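Local coordinates for protein mRNA-capping enzyme subunit alpha (Saccharomyces cerevisiae, PDB 3KYH) that transfers GMP from GTP to the diphosphate end of nascent mRNA through a covalent enzyme-GMP intermediate, the second step of cap formation, at residues A64-D74 against H224-K235; G75-V83 against C93-Y102. All blocks are in the same frame, centred on the assembly; numbering follows the deposited sequence.

Interaction 1. Residues A64-D74 against H224-K235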
loop_
_atom_site.group_PDB
_atom_site.type_symbol
_atom_site.label_atom_id
_atom_site.label_comp_id
_atom_site.label_asym_id
_atom_site.label_seq_id
_atom_site.Cartn_x
_atom_site.Cartn_y
_atom_site.Cartn_z
ATOM N N ALA C 64 49.018 -4.151 46.603
ATOM C CA ALA C 64 50.246 -4.393 45.809
ATOM C C ALA C 64 50.797 -3.246 44.914
ATOM O O ALA C 64 51.753 -3.439 44.139
ATOM C CB ALA C 64 50.080 -5.676 44.990
ATOM N N HIS C 65 50.214 -2.052 45.051
ATOM C CA HIS C 65 50.581 -0.890 44.243
ATOM C C HIS C 65 50.559 0.394 45.073
ATOM O O HIS C 65 50.482 0.347 46.312
ATOM C CB HIS C 65 49.621 -0.749 43.051
ATOM C CG HIS C 65 49.860 -1.743 41.959
ATOM N ND1 HIS C 65 49.263 -2.987 41.942
ATOM C CD2 HIS C 65 50.622 -1.669 40.838
ATOM C CE1 HIS C 65 49.664 -3.644 40.866
ATOM N NE2 HIS C 65 50.489 -2.867 40.181
ATOM N N ASP C 66 50.618 1.526 44.359
ATOM C CA ASP C 66 50.622 2.873 44.934
ATOM C C ASP C 66 49.481 3.606 44.219
ATOM O O ASP C 66 49.530 3.786 43.006
ATOM C CB ASP C 66 51.975 3.570 44.687
ATOM C CG ASP C 66 53.199 2.663 44.930
ATOM O OD1 ASP C 66 54.129 3.129 45.615
ATOM O OD2 ASP C 66 53.290 1.524 44.404
ATOM N N TYR C 67 48.453 4.004 44.970
ATOM C CA TYR C 67 47.154 4.409 44.406
ATOM C C TYR C 67 46.657 5.813 44.751
ATOM O O TYR C 67 47.121 6.433 45.706
ATOM C CB TYR C 67 46.086 3.409 44.835
ATOM C CG TYR C 67 45.631 2.425 43.775
ATOM C CD1 TYR C 67 46.224 1.155 43.663
ATOM C CD2 TYR C 67 44.546 2.734 42.943
ATOM C CE1 TYR C 67 45.758 0.226 42.731
ATOM C CE2 TYR C 67 44.095 1.836 41.973
ATOM C CZ TYR C 67 44.703 0.583 41.880
ATOM O OH TYR C 67 44.246 -0.312 40.936
ATOM N N TYR C 68 45.690 6.276 43.958
ATOM C CA TYR C 68 45.073 7.596 44.038
ATOM C C TYR C 68 43.585 7.546 44.375
ATOM O O TYR C 68 42.872 6.570 44.051
ATOM C CB TYR C 68 45.173 8.303 42.684
ATOM C CG TYR C 68 46.481 9.013 42.339
ATOM C CD1 TYR C 68 46.884 9.147 40.998
ATOM C CD2 TYR C 68 47.294 9.584 43.332
ATOM C CE1 TYR C 68 48.043 9.824 40.655
ATOM C CE2 TYR C 68 48.480 10.249 42.993
ATOM C CZ TYR C 68 48.836 10.371 41.654
ATOM O OH TYR C 68 49.993 11.034 41.324
ATOM N N VAL C 69 43.122 8.632 44.991
ATOM C CA VAL C 69 41.695 8.892 45.159
ATOM C C VAL C 69 41.270 10.339 45.044
ATOM O O VAL C 69 41.841 11.242 45.681
ATOM C CB VAL C 69 41.106 8.370 46.477
ATOM C CG1 VAL C 69 40.678 6.931 46.325
ATOM C CG2 VAL C 69 42.070 8.594 47.660
ATOM N N CYS C 70 40.228 10.515 44.237
ATOM C CA CYS C 70 39.412 11.722 44.239
ATOM C C CYS C 70 37.981 11.202 44.221
ATOM O O CYS C 70 37.774 10.009 43.945
ATOM C CB CYS C 70 39.710 12.573 43.009
ATOM S SG CYS C 70 39.640 11.671 41.425
ATOM N N GLU C 71 37.033 12.065 44.609
ATOM C CA GLU C 71 35.578 11.878 44.410
ATOM C C GLU C 71 35.124 11.649 42.952
ATOM O O GLU C 71 35.736 12.187 42.041
ATOM C CB GLU C 71 34.869 13.113 44.954
ATOM C CG GLU C 71 35.469 14.454 44.468
ATOM C CD GLU C 71 34.760 15.050 43.244
ATOM O OE1 GLU C 71 33.917 14.380 42.600
ATOM O OE2 GLU C 71 35.035 16.225 42.927
ATOM N N LYS C 72 34.066 10.870 42.726
ATOM C CA LYS C 72 33.476 10.705 41.371
ATOM C C LYS C 72 32.553 11.896 41.021
ATOM O O LYS C 72 31.376 11.904 41.440
ATOM C CB LYS C 72 32.708 9.357 41.219
ATOM C CG LYS C 72 32.058 9.162 39.845
ATOM C CD LYS C 72 31.222 7.865 39.612
ATOM C CE LYS C 72 29.963 8.115 38.691
ATOM N NZ LYS C 72 29.560 6.992 37.796
ATOM N N THR C 73 33.068 12.884 40.275
ATOM C CA THR C 73 32.242 13.996 39.779
ATOM C C THR C 73 31.111 13.497 38.884
ATOM O O THR C 73 31.356 12.680 37.987
ATOM C CB THR C 73 33.040 15.012 38.960
ATOM O OG1 THR C 73 33.950 14.330 38.089
ATOM C CG2 THR C 73 33.818 15.948 39.859
ATOM N N ASP C 74 29.887 13.962 39.144
ATOM C CA ASP C 74 28.697 13.555 38.373
ATOM C C ASP C 74 28.297 14.596 37.315
ATOM O O ASP C 74 27.206 15.214 37.349
ATOM C CB ASP C 74 27.520 13.164 39.287
ATOM C CG ASP C 74 26.381 12.466 38.529
ATOM O OD1 ASP C 74 25.634 13.143 37.777
ATOM O OD2 ASP C 74 26.185 11.241 38.720
ATOM N N HIS C 224 30.058 20.970 43.314
ATOM C CA HIS C 224 29.481 20.086 42.283
ATOM C C HIS C 224 29.004 18.743 42.875
ATOM O O HIS C 224 28.802 18.646 44.087
ATOM C CB HIS C 224 30.408 19.889 41.074
ATOM C CG HIS C 224 31.796 19.442 41.416
ATOM N ND1 HIS C 224 32.905 20.238 41.208
ATOM C CD2 HIS C 224 32.263 18.280 41.930
ATOM C CE1 HIS C 224 33.990 19.594 41.597
ATOM N NE2 HIS C 224 33.628 18.402 42.039
ATOM N N LEU C 225 28.817 17.720 42.044
ATOM C CA LEU C 225 28.167 16.494 42.476
ATOM C C LEU C 225 29.140 15.347 42.526
ATOM O O LEU C 225 30.007 15.258 41.659
ATOM C CB LEU C 225 27.045 16.096 41.516
ATOM C CG LEU C 225 25.951 17.077 41.123
ATOM C CD1 LEU C 225 26.330 17.542 39.721
ATOM C CD2 LEU C 225 24.615 16.333 41.127
ATOM N N SER C 226 28.952 14.440 43.490
ATOM C CA SER C 226 29.849 13.290 43.639
ATOM C C SER C 226 29.224 11.990 44.177
ATOM O O SER C 226 29.095 11.814 45.403
ATOM C CB SER C 226 31.132 13.696 44.389
ATOM O OG SER C 226 30.858 14.586 45.464
ATOM N N ASP C 227 28.887 11.082 43.250
ATOM C CA ASP C 227 28.245 9.801 43.576
ATOM C C ASP C 227 29.176 8.579 43.741
ATOM O O ASP C 227 29.014 7.510 43.105
ATOM C CB ASP C 227 27.008 9.551 42.711
ATOM C CG ASP C 227 27.336 9.224 41.258
ATOM O OD1 ASP C 227 28.469 9.513 40.804
ATOM O OD2 ASP C 227 26.430 8.691 40.556
ATOM N N GLY C 228 30.142 8.774 44.645
ATOM C CA GLY C 228 31.100 7.761 45.077
ATOM C C GLY C 228 32.516 8.297 45.084
ATOM O O GLY C 228 32.725 9.494 44.932
ATOM N N LEU C 229 33.472 7.390 45.286
ATOM C CA LEU C 229 34.913 7.625 45.133
ATOM C C LEU C 229 35.414 6.898 43.887
ATOM O O LEU C 229 34.850 5.878 43.465
ATOM C CB LEU C 229 35.671 7.066 46.338
ATOM C CG LEU C 229 36.408 7.943 47.358
ATOM C CD1 LEU C 229 35.520 8.839 48.206
ATOM C CD2 LEU C 229 37.239 7.011 48.268
ATOM N N ILE C 230 36.481 7.446 43.309
ATOM C CA ILE C 230 37.185 6.855 42.178
ATOM C C ILE C 230 38.656 6.671 42.591
ATOM O O ILE C 230 39.198 7.488 43.368
ATOM C CB ILE C 230 36.978 7.739 40.931
ATOM C CG1 ILE C 230 36.707 6.917 39.655
ATOM C CG2 ILE C 230 38.013 8.872 40.848
ATOM C CD1 ILE C 230 37.891 6.256 38.985
ATOM N N PHE C 231 39.256 5.581 42.099
ATOM C CA PHE C 231 40.570 5.077 42.545
ATOM C C PHE C 231 41.496 4.915 41.336
ATOM O O PHE C 231 41.118 4.223 40.379
ATOM C CB PHE C 231 40.427 3.693 43.240
ATOM C CG PHE C 231 40.147 3.748 44.738
ATOM C CD1 PHE C 231 38.859 3.981 45.215
ATOM C CD2 PHE C 231 41.149 3.481 45.664
ATOM C CE1 PHE C 231 38.597 4.029 46.597
ATOM C CE2 PHE C 231 40.890 3.500 47.033
ATOM C CZ PHE C 231 39.610 3.794 47.498
ATOM N N THR C 232 42.697 5.506 41.372
ATOM C CA THR C 232 43.623 5.404 40.228
ATOM C C THR C 232 45.030 4.930 40.620
ATOM O O THR C 232 45.601 5.441 41.583
ATOM C CB THR C 232 43.743 6.724 39.441
ATOM O OG1 THR C 232 42.481 7.399 39.417
ATOM C CG2 THR C 232 44.178 6.459 38.008
ATOM N N PRO C 233 45.608 3.965 39.874
ATOM C CA PRO C 233 46.948 3.523 40.267
ATOM C C PRO C 233 48.056 4.344 39.602
ATOM O O PRO C 233 48.054 4.507 38.372
ATOM C CB PRO C 233 46.981 2.067 39.807
ATOM C CG PRO C 233 45.971 2.004 38.648
ATOM C CD PRO C 233 45.094 3.223 38.704
ATOM N N VAL C 234 48.973 4.865 40.422
ATOM C CA VAL C 234 50.103 5.691 39.971
ATOM C C VAL C 234 50.909 4.913 38.900
ATOM O O VAL C 234 50.628 5.031 37.704
ATOM C CB VAL C 234 50.991 6.159 41.184
ATOM C CG1 VAL C 234 52.200 7.008 40.737
ATOM C CG2 VAL C 234 50.168 6.907 42.242
ATOM N N LYS C 235 51.879 4.116 39.346
ATOM C CA LYS C 235 52.700 3.196 38.553
ATOM C C LYS C 235 52.125 2.539 37.280
ATOM O O LYS C 235 52.899 2.130 36.409
ATOM C CB LYS C 235 53.198 2.086 39.492
ATOM C CG LYS C 235 54.453 2.420 40.316
ATOM C CD LYS C 235 54.560 1.643 41.637
ATOM C CE LYS C 235 54.336 0.105 41.535
ATOM N NZ LYS C 235 54.487 -0.512 42.899
#

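Interaction 2. Residues G75-V83 against C93-Y102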
loop_
_atom_site.group_PDB
_atom_site.type_symbol
_atom_site.label_atom_id
_atom_site.label_comp_id
_atom_site.label_asym_id
_atom_site.label_seq_id
_atom_site.Cartn_x
_atom_site.Cartn_y
_atom_site.Cartn_z
ATOM N N GLY C 75 29.207 14.781 36.363
ATOM C CA GLY C 75 28.930 15.646 35.226
ATOM C C GLY C 75 28.656 14.843 33.968
ATOM O O GLY C 75 28.085 13.728 34.015
ATOM N N LEU C 76 29.075 15.431 32.843
ATOM C CA LEU C 76 28.885 14.839 31.538
ATOM C C LEU C 76 30.256 14.501 31.036
ATOM O O LEU C 76 30.900 15.384 30.471
ATOM C CB LEU C 76 28.217 15.842 30.595
ATOM C CG LEU C 76 27.589 15.271 29.314
ATOM C CD1 LEU C 76 26.337 14.444 29.621
ATOM C CD2 LEU C 76 27.254 16.342 28.275
ATOM N N ARG C 77 30.723 13.272 31.290
ATOM C CA ARG C 77 32.041 12.833 30.792
ATOM C C ARG C 77 32.154 13.023 29.276
ATOM O O ARG C 77 31.439 12.410 28.469
ATOM C CB ARG C 77 32.413 11.397 31.176
ATOM C CG ARG C 77 33.814 10.968 30.659
ATOM C CD ARG C 77 34.766 10.820 31.836
ATOM N NE ARG C 77 35.981 10.080 31.509
ATOM C CZ ARG C 77 36.007 8.802 31.130
ATOM N NH1 ARG C 77 34.875 8.098 31.013
ATOM N NH2 ARG C 77 37.174 8.235 30.835
ATOM N N VAL C 78 33.144 13.851 28.963
ATOM C CA VAL C 78 33.367 14.531 27.697
ATOM C C VAL C 78 34.897 14.732 27.645
ATOM O O VAL C 78 35.438 15.446 28.521
ATOM C CB VAL C 78 32.589 15.883 27.800
ATOM C CG1 VAL C 78 33.291 17.045 27.155
ATOM C CG2 VAL C 78 31.209 15.764 27.221
ATOM N N LEU C 79 35.603 14.056 26.721
ATOM C CA LEU C 79 37.076 14.296 26.602
ATOM C C LEU C 79 37.298 15.619 25.963
ATOM O O LEU C 79 36.326 16.203 25.430
ATOM C CB LEU C 79 37.946 13.248 25.872
ATOM C CG LEU C 79 38.800 12.386 26.810
ATOM C CD1 LEU C 79 38.363 10.951 26.858
ATOM C CD2 LEU C 79 40.196 12.392 26.404
ATOM N N MET C 80 38.540 16.095 26.097
ATOM C CA MET C 80 38.982 17.243 25.297
ATOM C C MET C 80 39.891 16.796 24.155
ATOM O O MET C 80 40.833 16.003 24.367
ATOM C CB MET C 80 39.682 18.310 26.149
ATOM C CG MET C 80 40.145 19.527 25.344
ATOM S SD MET C 80 38.764 20.624 24.995
ATOM C CE MET C 80 39.183 22.038 26.024
ATOM N N PHE C 81 39.615 17.310 22.959
ATOM C CA PHE C 81 40.488 17.071 21.804
ATOM C C PHE C 81 40.921 18.364 21.143
ATOM O O PHE C 81 40.080 19.120 20.649
ATOM C CB PHE C 81 39.789 16.179 20.778
ATOM C CG PHE C 81 40.659 15.751 19.623
ATOM C CD1 PHE C 81 42.015 15.451 19.800
ATOM C CD2 PHE C 81 40.071 15.528 18.371
ATOM C CE1 PHE C 81 42.781 14.992 18.733
ATOM C CE2 PHE C 81 40.819 15.064 17.289
ATOM C CZ PHE C 81 42.185 14.796 17.474
ATOM N N ILE C 82 42.228 18.630 21.164
ATOM C CA ILE C 82 42.744 19.855 20.515
ATOM C C ILE C 82 43.827 19.656 19.468
ATOM O O ILE C 82 44.939 19.174 19.770
ATOM C CB ILE C 82 43.051 21.052 21.477
ATOM C CG1 ILE C 82 43.555 20.586 22.852
ATOM C CG2 ILE C 82 41.783 21.859 21.718
ATOM C CD1 ILE C 82 44.984 20.198 22.899
ATOM N N VAL C 83 43.432 20.020 18.239
ATOM C CA VAL C 83 44.216 19.885 16.998
ATOM C C VAL C 83 43.939 21.045 16.005
ATOM O O VAL C 83 42.838 21.620 16.008
ATOM C CB VAL C 83 43.975 18.505 16.315
ATOM C CG1 VAL C 83 44.694 17.382 17.044
ATOM C CG2 VAL C 83 42.488 18.198 16.208
ATOM N N CYS C 93 38.788 23.205 19.097
ATOM C CA CYS C 93 38.369 22.857 20.449
ATOM C C CYS C 93 37.224 21.852 20.406
ATOM O O CYS C 93 36.086 22.222 20.073
ATOM C CB CYS C 93 37.957 24.126 21.200
ATOM S SG CYS C 93 37.810 23.825 22.953
ATOM N N PHE C 94 37.544 20.593 20.721
ATOM C CA PHE C 94 36.634 19.458 20.484
ATOM C C PHE C 94 36.322 18.565 21.692
ATOM O O PHE C 94 37.162 18.386 22.587
ATOM C CB PHE C 94 37.111 18.619 19.291
ATOM C CG PHE C 94 36.864 19.260 17.941
ATOM C CD1 PHE C 94 37.451 20.489 17.596
ATOM C CD2 PHE C 94 36.098 18.589 16.979
ATOM C CE1 PHE C 94 37.216 21.064 16.342
ATOM C CE2 PHE C 94 35.884 19.141 15.706
ATOM C CZ PHE C 94 36.446 20.369 15.387
ATOM N N MET C 95 35.113 17.986 21.674
ATOM C CA MET C 95 34.525 17.286 22.829
ATOM C C MET C 95 33.941 15.909 22.505
ATOM O O MET C 95 33.058 15.800 21.665
ATOM C CB MET C 95 33.428 18.161 23.457
ATOM C CG MET C 95 33.898 19.430 24.158
ATOM S SD MET C 95 35.180 19.182 25.418
ATOM C CE MET C 95 34.643 20.364 26.694
ATOM N N ILE C 96 34.385 14.883 23.227
ATOM C CA ILE C 96 33.975 13.493 22.961
ATOM C C ILE C 96 33.149 12.832 24.095
ATOM O O ILE C 96 33.694 12.413 25.135
ATOM C CB ILE C 96 35.194 12.629 22.473
ATOM C CG1 ILE C 96 36.167 12.298 23.611
ATOM C CG2 ILE C 96 35.958 13.362 21.350
ATOM C CD1 ILE C 96 37.430 11.573 23.186
ATOM N N ASP C 97 31.828 12.756 23.882
ATOM C CA ASP C 97 30.863 12.207 24.872
ATOM C C ASP C 97 30.898 10.683 25.004
ATOM O O ASP C 97 31.814 10.064 24.472
ATOM C CB ASP C 97 29.440 12.785 24.694
ATOM C CG ASP C 97 28.853 12.525 23.309
ATOM O OD1 ASP C 97 27.653 12.801 23.043
ATOM O OD2 ASP C 97 29.607 12.018 22.462
ATOM N N ARG C 98 29.946 10.091 25.734
ATOM C CA ARG C 98 29.949 8.657 26.124
ATOM C C ARG C 98 29.786 7.730 24.908
ATOM O O ARG C 98 30.501 6.727 24.720
ATOM C CB ARG C 98 28.857 8.396 27.186
ATOM C CG ARG C 98 28.941 7.043 27.938
ATOM C CD ARG C 98 29.785 7.101 29.212
ATOM N NE ARG C 98 29.044 7.689 30.331
ATOM C CZ ARG C 98 29.513 7.832 31.569
ATOM N NH1 ARG C 98 30.746 7.436 31.880
ATOM N NH2 ARG C 98 28.741 8.375 32.507
ATOM N N GLU C 99 28.799 8.069 24.096
ATOM C CA GLU C 99 28.768 7.598 22.727
ATOM C C GLU C 99 29.788 8.516 22.029
ATOM O O GLU C 99 29.869 9.697 22.369
ATOM C CB GLU C 99 27.338 7.751 22.179
ATOM C CG GLU C 99 27.111 7.228 20.772
ATOM C CD GLU C 99 27.388 5.747 20.634
ATOM O OE1 GLU C 99 26.641 4.953 21.236
ATOM O OE2 GLU C 99 28.354 5.387 19.928
ATOM N N ASN C 100 30.622 7.973 21.140
ATOM C CA ASN C 100 31.675 8.766 20.477
ATOM C C ASN C 100 31.156 9.817 19.496
ATOM O O ASN C 100 31.000 9.556 18.288
ATOM C CB ASN C 100 32.720 7.871 19.806
ATOM C CG ASN C 100 33.967 7.721 20.632
ATOM O OD1 ASN C 100 35.042 8.224 20.274
ATOM N ND2 ASN C 100 33.828 7.049 21.766
ATOM N N ASN C 101 30.860 10.992 20.048
ATOM C CA ASN C 101 30.228 12.078 19.310
ATOM C C ASN C 101 30.976 13.376 19.621
ATOM O O ASN C 101 31.361 13.594 20.776
ATOM C CB ASN C 101 28.747 12.163 19.678
ATOM C CG ASN C 101 28.126 10.786 19.971
ATOM O OD1 ASN C 101 28.084 9.898 19.104
ATOM N ND2 ASN C 101 27.637 10.614 21.205
ATOM N N TYR C 102 31.189 14.217 18.602
ATOM C CA TYR C 102 32.194 15.290 18.656
ATOM C C TYR C 102 31.667 16.734 18.685
ATOM O O TYR C 102 31.069 17.218 17.713
ATOM C CB TYR C 102 33.184 15.111 17.495
ATOM C CG TYR C 102 34.263 14.058 17.690
ATOM C CD1 TYR C 102 33.961 12.783 18.199
ATOM C CD2 TYR C 102 35.589 14.326 17.315
ATOM C CE1 TYR C 102 34.940 11.836 18.339
ATOM C CE2 TYR C 102 36.584 13.358 17.442
ATOM C CZ TYR C 102 36.249 12.123 17.960
ATOM O OH TYR C 102 37.231 11.167 18.124
#

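Interaction 1. Residues A64-D74 against H224-K235
Strand 67-73 runs antiparallel to strand 229-233, their axes 4.3 Å apart at closest, and Y68 with T232 and C70 with I230 form the hydrogen-bonded pairs. The first strand leads into the KxDG motif of covalent nucleotidyltransferases, where K72 is the lysine that takes up GMP in the covalent intermediate; the DGLIF sequence, D227 to F231, leads into its partner. A beta bulge between E71 and T73 shifts the register by one, with K72 N bonded to G228 O at 2.9 Å. On one face P233 CB lies over the ring of Y67, 3.6 Å from its centroid, and V69 CG1 sits above the centre of the F231 ring. Y67 OH reaches on to L246 O. Trimming this tyrosine to alanine would probably leave P233 without its aromatic cover and L246 O without that hydroxyl partner. The opposite face carries Y68, whose ring has V234 CG2 over its middle, 3.8 Å from the centroid. Beyond the strand, K235 NZ makes a 2.8 Å salt bridge with D66 OD2. K72 stretches past D227, its NZ 4.1 Å from D227 OD1, beyond salt-bridge range. E71 bends at chi2 (95°), swinging its carboxylate back to H224. There H224 NE2 gives a nearly straight 2.7 Å bond to E71 OE2, lying in the imidazole plane and arriving on the syn side of the carboxylate, 26° out of its plane.

Interaction 2. Residues G75-V83 against C93-Y102
M95 folds against V78 and M80: its SD lies 3.3 Å from V78 CG1 and 3.9 Å from M80 SD, the two thioether chains crossing at a slant. CG of M95 stands anti to the carbonyl carbon (chi1 -69°), and a further bend at chi2 (-53°) lays the sulfur alongside the neighbouring strand. M80 also meets C93, its CE 3.8 Å from C93 SG, which makes this face a run of sulfur and methyl groups. On the reverse face F81 and F94 meet through their first carbons, CB to CB 3.9 Å, the F94 ring leading away while F81 CD2 comes near Y102 CE2, and L79 lies beside I96, both pointing the same way. The backbone between these two faces is an antiparallel beta hairpin, strands 76-84 and 91-96, held by F81 N to F94 O at 2.7 Å, F94 N to F81 O, and a matching pair between L79 and I96. Strand 129-139 continues the sheet beyond the first arm and strand 102-105 beyond the second, while helix 23-35 packs on F81, F94 and Y102. Where strand 91-96 ends, N101 ND2 donates an almost linear 2.9 Å bond to D97 OD1, tying the turn together. R98 follows D97, its side chain about 6 Å, nearest atoms, from that of the GMP-accepting lysine K72. Nearby, R77 is fixed by a salt bridge from its NH2 to D132 OD2.

How the interactions relate
Following the chain from its N terminus, strand 67-73 comes first and passes almost at once into strand 76-84, so the first segments of the two contacts adjoin. Strand 76-84 then turns back as 91-96, and interaction 2 closes this short hairpin after about ten residues. Interaction 1 waits until 224-235 returns some 150 residues later, so the hairpin falls wholly within its much longer loop. The segments touch only where they join in sequence, and the centres lie about 21 Å apart. Interaction 1 belongs to the sheet that includes 247-249, interaction 2 to the one built on 129-139; the turn around D74 and G75 joins the two sheets within the catalytic domain.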